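Local atomic coordinates of glycerol kinase, putative (Plasmodium falciparum, PDB entry 2W40), a protein that probably phosphorylates glycerol with ATP to give sn-glycerol 3-phosphate, the entry step of glycerol degradation in the malaria parasite. Residues 11-16 against 103-108; 33-38 against 45-50. All blocks are in the same frame, centred on the assembly; numbering follows the deposited sequence.

Overall arrangement
The two contacts lie side by side, their centres about 7 Å apart. Both sit in the N-terminal FGGY domain. Contact 2 (33-38 with 45-50) is nested along the chain inside the loop that contact 1 (11-16 with 103-108) closes. They share the mixed six-stranded sheet through strands 15-21 and 27-34, which follow each other and are neighbours in it. Tyr45 joins them. Tyr45 N meets Asp107 OD1 at 2.7 Å and Tyr45 O faces Val104 N at 2.9 Å, both probable hydrogen bonds. Together they tie this sheet to loops near bound glycerol and near Thr270, which binds ADP in another structure of this protein.

Contact 1: 11-16 against 103-108; sequences QSTQST and IVWLDT. With EDO (1,2-ethanediol), chain B.
Thr13 and Val104 mark the closest backbone approach, 8.0 Å between their CA atoms, so only side chains bridge the gap. Thr13 sits in the tight connection of a hairpin between strands 3-11 and 15-21, where Ser12 N bonds to Ser15 O. Val104 to Asp107 form a type I turn, closed by a bond from Asp107 N to Val104 O.

The main link is polar. The indole NE1 of Trp105 donates to Thr13 OG1 over 2.8 Å. The bond is nearly straight, with 166° at the hydrogen, and the hydroxyl oxygen lies in the ring plane at the pyrrole edge. Trp105 CG stands between its own backbone N and carbonyl carbon (chi1 63°); this, with chi2 at -93°, brings NE1 to the hairpin. Leu106 CG lies over one face of the Trp105 ring, 3.5 Å above the plane and towards the rim. The Thr13 methyl CG2 adds a loose apolar touch to Val104 CG1 at 4.1 Å.

Within the hairpin, Gln11 NE2 donates to Thr16 OG1 and, more bent, to Ser12 O, each at 3.0 Å, while OE1 is taken by Gln84. On the type I turn itself, the carbonyl O of Leu106 accepts from ethanediol O2 at 2.6 Å. This molecule probably comes from the crystallisation liquor. The Leu106 side chain also packs on Phe373 of the second subunit.

The side chain of Thr13 comes within about 4 Å of that of Thr270, which binds ADP in another structure of this protein; this chain holds none. The Trp105 side chain comes equally near to bound glycerol. The in-plane bond satisfies a buried indole N-H and helps to fix the ring rotation. It thus ties the hairpin, near Thr270, to an indole lying close to bound glycerol.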
ATOM      1  N   GLN C  11      22.581 -21.013  -7.297  1.00  8.38           N
ATOM      2  CA  GLN C  11      22.782 -19.612  -7.490  1.00  7.61           C
ATOM      3  C   GLN C  11      21.378 -19.042  -7.751  1.00  7.93           C
ATOM      4  O   GLN C  11      20.863 -19.094  -8.875  1.00  8.73           O
ATOM      5  CB  GLN C  11      23.777 -19.342  -8.655  1.00  8.02           C
ATOM      6  CG  GLN C  11      24.410 -17.957  -8.651  1.00  6.85           C
ATOM      7  CD  GLN C  11      23.354 -16.840  -8.579  1.00  7.71           C
ATOM      8  OE1 GLN C  11      22.687 -16.538  -9.561  1.00  7.82           O
ATOM      9  NE2 GLN C  11      23.087 -16.371  -7.347  1.00  6.54           N
ATOM     10  N   SER C  12      20.736 -18.630  -6.677  1.00  8.08           N
ATOM     11  CA  SER C  12      19.341 -18.244  -6.689  1.00  8.35           C
ATOM     12  C   SER C  12      19.185 -16.750  -6.915  1.00  9.69           C
ATOM     13  O   SER C  12      20.162 -15.986  -7.036  1.00  8.67           O
ATOM     14  CB  SER C  12      18.664 -18.761  -5.394  1.00  9.09           C
ATOM     15  OG  SER C  12      17.270 -18.689  -5.497  1.00 10.33           O
ATOM     16  N   THR C  13      17.929 -16.315  -7.023  1.00  8.01           N
ATOM     17  CA  THR C  13      17.692 -14.861  -7.366  1.00  9.04           C
ATOM     18  C   THR C  13      18.238 -13.956  -6.285  1.00  9.52           C
ATOM     19  O   THR C  13      18.863 -12.948  -6.608  1.00  9.39           O
ATOM     20  CB  THR C  13      16.216 -14.585  -7.543  1.00  8.20           C
ATOM     21  OG1 THR C  13      15.708 -15.500  -8.544  1.00  8.06           O
ATOM     22  CG2 THR C  13      15.976 -13.198  -8.106  1.00  8.12           C
ATOM     23  N   GLN C  14      17.936 -14.234  -5.015  1.00  8.81           N
ATOM     24  CA  GLN C  14      18.297 -13.315  -3.892  1.00  9.05           C
ATOM     25  C   GLN C  14      19.620 -13.617  -3.181  1.00  9.80           C
ATOM     26  O   GLN C  14      20.110 -12.799  -2.443  1.00  9.92           O
ATOM     27  CB  GLN C  14      17.141 -13.244  -2.879  1.00  9.19           C
ATOM     28  CG  GLN C  14      15.830 -12.660  -3.497  1.00  9.22           C
ATOM     29  CD  GLN C  14      14.673 -12.749  -2.613  1.00 12.06           C
ATOM     30  OE1 GLN C  14      13.868 -13.673  -2.721  1.00 13.94           O
ATOM     31  NE2 GLN C  14      14.597 -11.838  -1.686  1.00 16.87           N
ATOM     32  N   SER C  15      20.101 -14.870  -3.348  1.00  9.89           N
ATOM     33  CA  SER C  15      21.286 -15.347  -2.682  1.00  9.31           C
ATOM     34  C   SER C  15      21.873 -16.543  -3.433  1.00  9.96           C
ATOM     35  O   SER C  15      21.287 -17.112  -4.314  1.00  9.91           O
ATOM     36  CB  SER C  15      21.020 -15.737  -1.228  1.00  9.81           C
ATOM     37  OG  SER C  15      20.297 -16.973  -1.139  1.00 14.09           O
ATOM     38  N   THR C  16      23.118 -16.827  -3.089  1.00  8.92           N
ATOM     39  CA  THR C  16      23.857 -17.962  -3.590  1.00  9.13           C
ATOM     40  C   THR C  16      23.952 -18.905  -2.391  1.00  9.57           C
ATOM     41  O   THR C  16      24.383 -18.473  -1.302  1.00  9.34           O
ATOM     42  CB  THR C  16      25.249 -17.537  -4.110  1.00  9.90           C
ATOM     43  OG1 THR C  16      25.116 -16.552  -5.176  1.00  9.84           O
ATOM     44  CG2 THR C  16      26.052 -18.766  -4.594  1.00 10.52           C
ATOM     45  N   ILE C 103      20.960  -8.781 -16.221  1.00  7.05           N
ATOM     46  CA  ILE C 103      19.602  -8.344 -16.240  1.00  7.14           C
ATOM     47  C   ILE C 103      18.722  -9.542 -15.869  1.00  5.88           C
ATOM     48  O   ILE C 103      18.759 -10.601 -16.524  1.00  7.41           O
ATOM     49  CB  ILE C 103      19.153  -7.786 -17.605  1.00  6.92           C
ATOM     50  CG1 ILE C 103      20.030  -6.544 -17.976  1.00  8.41           C
ATOM     51  CG2 ILE C 103      17.681  -7.324 -17.504  1.00  8.67           C
ATOM     52  CD1 ILE C 103      19.760  -5.941 -19.351  1.00  8.76           C
ATOM     53  N   VAL C 104      18.038  -9.374 -14.722  1.00  6.29           N
ATOM     54  CA  VAL C 104      17.388 -10.506 -14.020  1.00  6.95           C
ATOM     55  C   VAL C 104      16.091 -10.835 -14.725  1.00  6.71           C
ATOM     56  O   VAL C 104      15.454  -9.979 -15.429  1.00  8.02           O
ATOM     57  CB  VAL C 104      17.234 -10.175 -12.496  1.00  5.30           C
ATOM     58  CG1 VAL C 104      16.664 -11.284 -11.667  1.00  6.77           C
ATOM     59  CG2 VAL C 104      18.614  -9.832 -11.886  1.00  7.54           C
ATOM     60  N   TRP C 105      15.635 -12.054 -14.489  1.00  6.99           N
ATOM     61  CA  TRP C 105      14.321 -12.532 -15.032  1.00  5.45           C
ATOM     62  C   TRP C 105      13.182 -11.548 -14.702  1.00  7.21           C
ATOM     63  O   TRP C 105      12.223 -11.481 -15.400  1.00  9.22           O
ATOM     64  CB  TRP C 105      14.098 -13.987 -14.606  1.00  6.72           C
ATOM     65  CG  TRP C 105      13.982 -14.215 -13.141  1.00  6.52           C
ATOM     66  CD1 TRP C 105      14.999 -14.531 -12.303  1.00  6.81           C
ATOM     67  CD2 TRP C 105      12.770 -14.253 -12.347  1.00  6.11           C
ATOM     68  NE1 TRP C 105      14.509 -14.766 -11.022  1.00  9.01           N
ATOM     69  CE2 TRP C 105      13.153 -14.598 -11.016  1.00  5.71           C
ATOM     70  CE3 TRP C 105      11.397 -14.147 -12.642  1.00  8.95           C
ATOM     71  CZ2 TRP C 105      12.173 -14.723  -9.955  1.00  8.12           C
ATOM     72  CZ3 TRP C 105      10.469 -14.306 -11.643  1.00  7.34           C
ATOM     73  CH2 TRP C 105      10.861 -14.581 -10.310  1.00  9.93           C
ATOM     74  N   LEU C 106      13.208 -11.010 -13.501  1.00  7.46           N
ATOM     75  CA  LEU C 106      12.209 -10.048 -12.977  1.00  7.76           C
ATOM     76  C   LEU C 106      12.221  -8.641 -13.631  1.00  8.30           C
ATOM     77  O   LEU C 106      11.268  -7.862 -13.431  1.00  9.82           O
ATOM     78  CB  LEU C 106      12.366  -9.888 -11.469  1.00  7.41           C
ATOM     79  CG  LEU C 106      11.798 -11.007 -10.583  1.00  8.21           C
ATOM     80  CD1 LEU C 106      12.332 -10.864  -9.102  1.00 10.92           C
ATOM     81  CD2 LEU C 106      10.192 -11.021 -10.661  1.00  9.49           C
ATOM     82  N   ASP C 107      13.257  -8.343 -14.412  1.00  7.22           N
ATOM     83  CA  ASP C 107      13.372  -7.043 -15.075  1.00  7.08           C
ATOM     84  C   ASP C 107      12.260  -6.955 -16.121  1.00 10.10           C
ATOM     85  O   ASP C 107      12.000  -7.884 -16.839  1.00 10.29           O
ATOM     86  CB  ASP C 107      14.757  -6.934 -15.756  1.00  6.75           C
ATOM     87  CG  ASP C 107      15.055  -5.567 -16.345  1.00  8.83           C
ATOM     88  OD1 ASP C 107      15.798  -4.769 -15.710  1.00  8.61           O
ATOM     89  OD2 ASP C 107      14.496  -5.345 -17.439  1.00 10.84           O
ATOM     90  N   THR C 108      11.688  -5.770 -16.226  1.00  9.94           N
ATOM     91  CA  THR C 108      10.639  -5.541 -17.219  1.00  9.72           C
ATOM     92  C   THR C 108      10.836  -4.311 -18.112  1.00  9.95           C
ATOM     93  O   THR C 108       9.861  -3.798 -18.713  1.00 11.52           O
ATOM     94  CB  THR C 108       9.266  -5.379 -16.497  1.00 10.20           C
ATOM     95  OG1 THR C 108       9.318  -4.347 -15.501  1.00 15.50           O
ATOM     96  CG2 THR C 108       8.807  -6.691 -15.878  1.00 14.93           C
TER
HETATM   97  C1  EDO B1514      12.217  -3.374 -10.917  1.00 21.31           C
HETATM   98  O1  EDO B1514      11.520  -2.007 -10.572  1.00 18.42           O
HETATM   99  C2  EDO B1514      11.553  -4.783 -11.288  1.00 28.33           C
HETATM  100  O2  EDO B1514      11.078  -5.376 -12.581  1.00 20.35           O

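Contact 2: 33-38 against 45-50; sequences LNHEQK and YEHDPI. With EDO (1,2-ethanediol), chain D.
Lys38 and Glu46 form a single antiparallel bridge, a hydrogen-bonded pair. Lys38 N donates to Glu46 O (2.9 Å), and Glu46 N to Lys38 O (2.8 Å). Beside it, Gln37 OE1 takes two donors: Tyr45 OH at 2.7 Å, on a lone pair, and His47 NE2 at 2.9 Å, tilted 34° from the carbonyl plane. The Gln37 chain bends at chi2 (-60°), which folds the amide back so that NE2 can donate to His35 O. His35 sets its edge against the face of His47 in a T-shaped pair, with centroids 4.4 Å apart.

Lys38 NZ forms a salt bridge with Glu36 OE1 (3.0 Å), and one water connects it to Asp48 OD2. A second water receives from Asp48 N and donates to Glu36 O at 2.6 Å. Glu46 OE2 forms a salt bridge with Arg109 and a hydrogen bond with Tyr100 OH, while OE1 accepts from ethanediol O2.

Asp48 OD1 accepts from Ile50 N (2.9 Å) as the N-cap of helix 49-70, and also from Glu51 N. The bridge and cap lie at the start of a beta-alpha-beta crossover, from strand 27-34 through this helix to strand 74-83, as in the actin-like kinase fold.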
ATOM      1  N   LEU C  33      24.898 -16.565   0.944  1.00 11.58           N
ATOM      2  CA  LEU C  33      25.194 -15.168   0.986  1.00 11.55           C
ATOM      3  C   LEU C  33      24.259 -14.509   0.057  1.00 10.38           C
ATOM      4  O   LEU C  33      24.133 -14.867  -1.085  1.00  9.70           O
ATOM      5  CB  LEU C  33      26.655 -14.886   0.606  1.00 11.44           C
ATOM      6  CG  LEU C  33      27.796 -15.231   1.529  1.00 15.14           C
ATOM      7  CD1 LEU C  33      29.167 -15.051   0.742  1.00 14.95           C
ATOM      8  CD2 LEU C  33      27.665 -14.266   2.772  1.00 17.42           C
ATOM      9  N   ASN C  34      23.641 -13.431   0.540  1.00 10.11           N
ATOM     10  CA  ASN C  34      22.833 -12.580  -0.333  1.00 11.51           C
ATOM     11  C   ASN C  34      23.720 -11.772  -1.251  1.00 10.72           C
ATOM     12  O   ASN C  34      24.893 -11.517  -0.972  1.00 11.53           O
ATOM     13  CB  ASN C  34      22.016 -11.591   0.519  1.00 12.00           C
ATOM     14  CG  ASN C  34      20.970 -12.240   1.353  1.00 11.81           C
ATOM     15  OD1 ASN C  34      20.511 -13.384   1.121  1.00 16.00           O
ATOM     16  ND2 ASN C  34      20.615 -11.523   2.456  1.00 18.90           N
ATOM     17  N   HIS C  35      23.120 -11.315  -2.368  1.00  9.65           N
ATOM     18  CA  HIS C  35      23.781 -10.352  -3.231  1.00  9.75           C
ATOM     19  C   HIS C  35      22.688  -9.260  -3.531  1.00 10.00           C
ATOM     20  O   HIS C  35      21.453  -9.475  -3.327  1.00 10.49           O
ATOM     21  CB  HIS C  35      24.328 -10.949  -4.517  1.00  9.62           C
ATOM     22  CG  HIS C  35      23.310 -11.693  -5.324  1.00  9.30           C
ATOM     23  ND1 HIS C  35      22.969 -13.003  -5.072  1.00 12.82           N
ATOM     24  CD2 HIS C  35      22.608 -11.315  -6.406  1.00  8.99           C
ATOM     25  CE1 HIS C  35      22.006 -13.366  -5.909  1.00  9.89           C
ATOM     26  NE2 HIS C  35      21.763 -12.359  -6.735  1.00  9.74           N
ATOM     27  N   GLU C  36      23.161  -8.084  -3.934  1.00 11.67           N
ATOM     28  CA  GLU C  36      22.296  -6.910  -4.109  1.00 10.50           C
ATOM     29  C   GLU C  36      21.275  -7.141  -5.192  1.00  9.96           C
ATOM     30  O   GLU C  36      21.622  -7.553  -6.275  1.00  9.74           O
ATOM     31  CB  GLU C  36      23.127  -5.679  -4.430  1.00 10.29           C
ATOM     32  CG  GLU C  36      22.358  -4.453  -4.273  1.00 11.75           C
ATOM     33  CD  GLU C  36      23.050  -3.211  -4.735  1.00 13.92           C
ATOM     34  OE1 GLU C  36      24.223  -3.283  -5.191  1.00 18.47           O
ATOM     35  OE2 GLU C  36      22.434  -2.102  -4.659  1.00 19.47           O
ATOM     36  N   GLN C  37      20.009  -6.808  -4.881  1.00 10.01           N
ATOM     37  CA  GLN C  37      18.942  -6.805  -5.904  1.00  9.22           C
ATOM     38  C   GLN C  37      18.837  -5.328  -6.327  1.00 11.34           C
ATOM     39  O   GLN C  37      18.301  -4.511  -5.583  1.00 10.57           O
ATOM     40  CB  GLN C  37      17.596  -7.279  -5.303  1.00 10.87           C
ATOM     41  CG  GLN C  37      17.700  -8.610  -4.522  1.00  9.74           C
ATOM     42  CD  GLN C  37      18.201  -9.731  -5.426  1.00  8.04           C
ATOM     43  OE1 GLN C  37      17.485 -10.092  -6.349  1.00  8.57           O
ATOM     44  NE2 GLN C  37      19.421 -10.283  -5.178  1.00  9.81           N
ATOM     45  N   LYS C  38      19.439  -5.001  -7.450  1.00 10.24           N
ATOM     46  CA  LYS C  38      19.489  -3.635  -7.896  1.00 10.07           C
ATOM     47  C   LYS C  38      18.232  -3.275  -8.700  1.00  8.75           C
ATOM     48  O   LYS C  38      18.043  -3.732  -9.859  1.00  9.15           O
ATOM     49  CB  LYS C  38      20.691  -3.429  -8.759  1.00  9.42           C
ATOM     50  CG  LYS C  38      22.026  -3.755  -8.154  1.00 10.71           C
ATOM     51  CD  LYS C  38      23.171  -3.800  -9.207  1.00 11.71           C
ATOM     52  CE  LYS C  38      24.494  -4.205  -8.660  1.00 15.38           C
ATOM     53  NZ  LYS C  38      25.151  -3.077  -8.002  1.00 16.02           N
ATOM     54  N   TYR C  45      15.838  -4.426 -12.999  1.00  9.52           N
ATOM     55  CA  TYR C  45      16.221  -5.409 -11.998  1.00  8.92           C
ATOM     56  C   TYR C  45      17.508  -6.053 -12.505  1.00  7.44           C
ATOM     57  O   TYR C  45      17.525  -6.770 -13.514  1.00  7.63           O
ATOM     58  CB  TYR C  45      15.133  -6.445 -11.793  1.00  8.61           C
ATOM     59  CG  TYR C  45      15.087  -7.102 -10.436  1.00  6.92           C
ATOM     60  CD1 TYR C  45      13.940  -7.141  -9.632  1.00 10.45           C
ATOM     61  CD2 TYR C  45      16.228  -7.728  -9.943  1.00  9.47           C
ATOM     62  CE1 TYR C  45      13.920  -7.896  -8.401  1.00 10.38           C
ATOM     63  CE2 TYR C  45      16.256  -8.445  -8.751  1.00  6.94           C
ATOM     64  CZ  TYR C  45      15.076  -8.540  -7.989  1.00  9.39           C
ATOM     65  OH  TYR C  45      15.031  -9.199  -6.830  1.00 10.39           O
ATOM     66  N   GLU C  46      18.593  -5.756 -11.766  1.00  7.75           N
ATOM     67  CA  GLU C  46      19.913  -6.232 -12.093  1.00  8.45           C
ATOM     68  C   GLU C  46      20.656  -6.888 -10.895  1.00  6.52           C
ATOM     69  O   GLU C  46      20.383  -6.625  -9.686  1.00  7.71           O
ATOM     70  CB  GLU C  46      20.767  -5.056 -12.559  1.00  7.35           C
ATOM     71  CG  GLU C  46      20.226  -4.356 -13.782  1.00  7.66           C
ATOM     72  CD  GLU C  46      21.023  -3.145 -14.326  1.00 10.74           C
ATOM     73  OE1 GLU C  46      22.048  -2.744 -13.774  1.00 11.14           O
ATOM     74  OE2 GLU C  46      20.537  -2.579 -15.327  1.00  9.72           O
ATOM     75  N   HIS C  47      21.610  -7.745 -11.260  1.00  6.51           N
ATOM     76  CA  HIS C  47      22.575  -8.300 -10.283  1.00  7.27           C
ATOM     77  C   HIS C  47      23.996  -7.939 -10.779  1.00  7.20           C
ATOM     78  O   HIS C  47      24.271  -7.885 -11.969  1.00  8.01           O
ATOM     79  CB  HIS C  47      22.484  -9.816 -10.213  1.00  7.15           C
ATOM     80  CG  HIS C  47      21.186 -10.352  -9.636  1.00  8.53           C
ATOM     81  ND1 HIS C  47      20.680 -11.591  -9.993  1.00  8.09           N
ATOM     82  CD2 HIS C  47      20.312  -9.843  -8.727  1.00  9.72           C
ATOM     83  CE1 HIS C  47      19.534 -11.796  -9.364  1.00  9.85           C
ATOM     84  NE2 HIS C  47      19.287 -10.756  -8.580  1.00  8.74           N
ATOM     85  N   ASP C  48      24.947  -7.844  -9.864  1.00  8.12           N
ATOM     86  CA  ASP C  48      26.361  -7.699 -10.143  1.00  9.67           C
ATOM     87  C   ASP C  48      26.959  -9.093 -10.330  1.00  8.75           C
ATOM     88  O   ASP C  48      26.991  -9.849  -9.387  1.00  8.66           O
ATOM     89  CB  ASP C  48      27.042  -7.037  -8.915  1.00  8.68           C
ATOM     90  CG  ASP C  48      28.512  -6.836  -9.089  1.00 11.40           C
ATOM     91  OD1 ASP C  48      29.091  -7.508  -9.991  1.00 12.03           O
ATOM     92  OD2 ASP C  48      29.097  -6.010  -8.282  1.00 15.78           O
ATOM     93  N   PRO C  49      27.376  -9.454 -11.537  1.00  8.85           N
ATOM     94  CA  PRO C  49      27.883 -10.832 -11.741  1.00  9.25           C
ATOM     95  C   PRO C  49      29.163 -11.190 -11.008  1.00  8.55           C
ATOM     96  O   PRO C  49      29.401 -12.379 -10.790  1.00 10.56           O
ATOM     97  CB  PRO C  49      28.120 -10.925 -13.283  1.00 10.53           C
ATOM     98  CG  PRO C  49      27.670  -9.736 -13.793  1.00 12.97           C
ATOM     99  CD  PRO C  49      27.462  -8.704 -12.799  1.00 10.72           C
ATOM    100  N   ILE C  50      30.004 -10.189 -10.734  1.00  9.27           N
ATOM    101  CA  ILE C  50      31.217 -10.388 -10.031  1.00  9.94           C
ATOM    102  C   ILE C  50      30.921 -10.588  -8.551  1.00  9.13           C
ATOM    103  O   ILE C  50      31.504 -11.493  -7.891  1.00  9.89           O
ATOM    104  CB  ILE C  50      32.219  -9.250 -10.354  1.00 10.62           C
ATOM    105  CG1 ILE C  50      32.567  -9.344 -11.851  1.00 11.65           C
ATOM    106  CG2 ILE C  50      33.429  -9.332  -9.417  1.00 10.82           C
ATOM    107  CD1 ILE C  50      33.320  -8.156 -12.322  1.00 14.31           C
TER
HETATM  108  C1  EDO D1509      23.378   1.308 -16.345  1.00 31.03           C
HETATM  109  O1  EDO D1509      22.463   1.259 -17.569  1.00 32.07           O
HETATM  110  C2  EDO D1509      23.265   0.579 -14.940  1.00 31.32           C
HETATM  111  O2  EDO D1509      23.758  -0.847 -14.783  1.00 24.00           O
HETATM  112  O   HOH W   1      24.073  -8.120  -7.082  1.00 11.90           O
HETATM  113  O   HOH W   2      27.622  -4.112  -7.121  1.00 21.33           O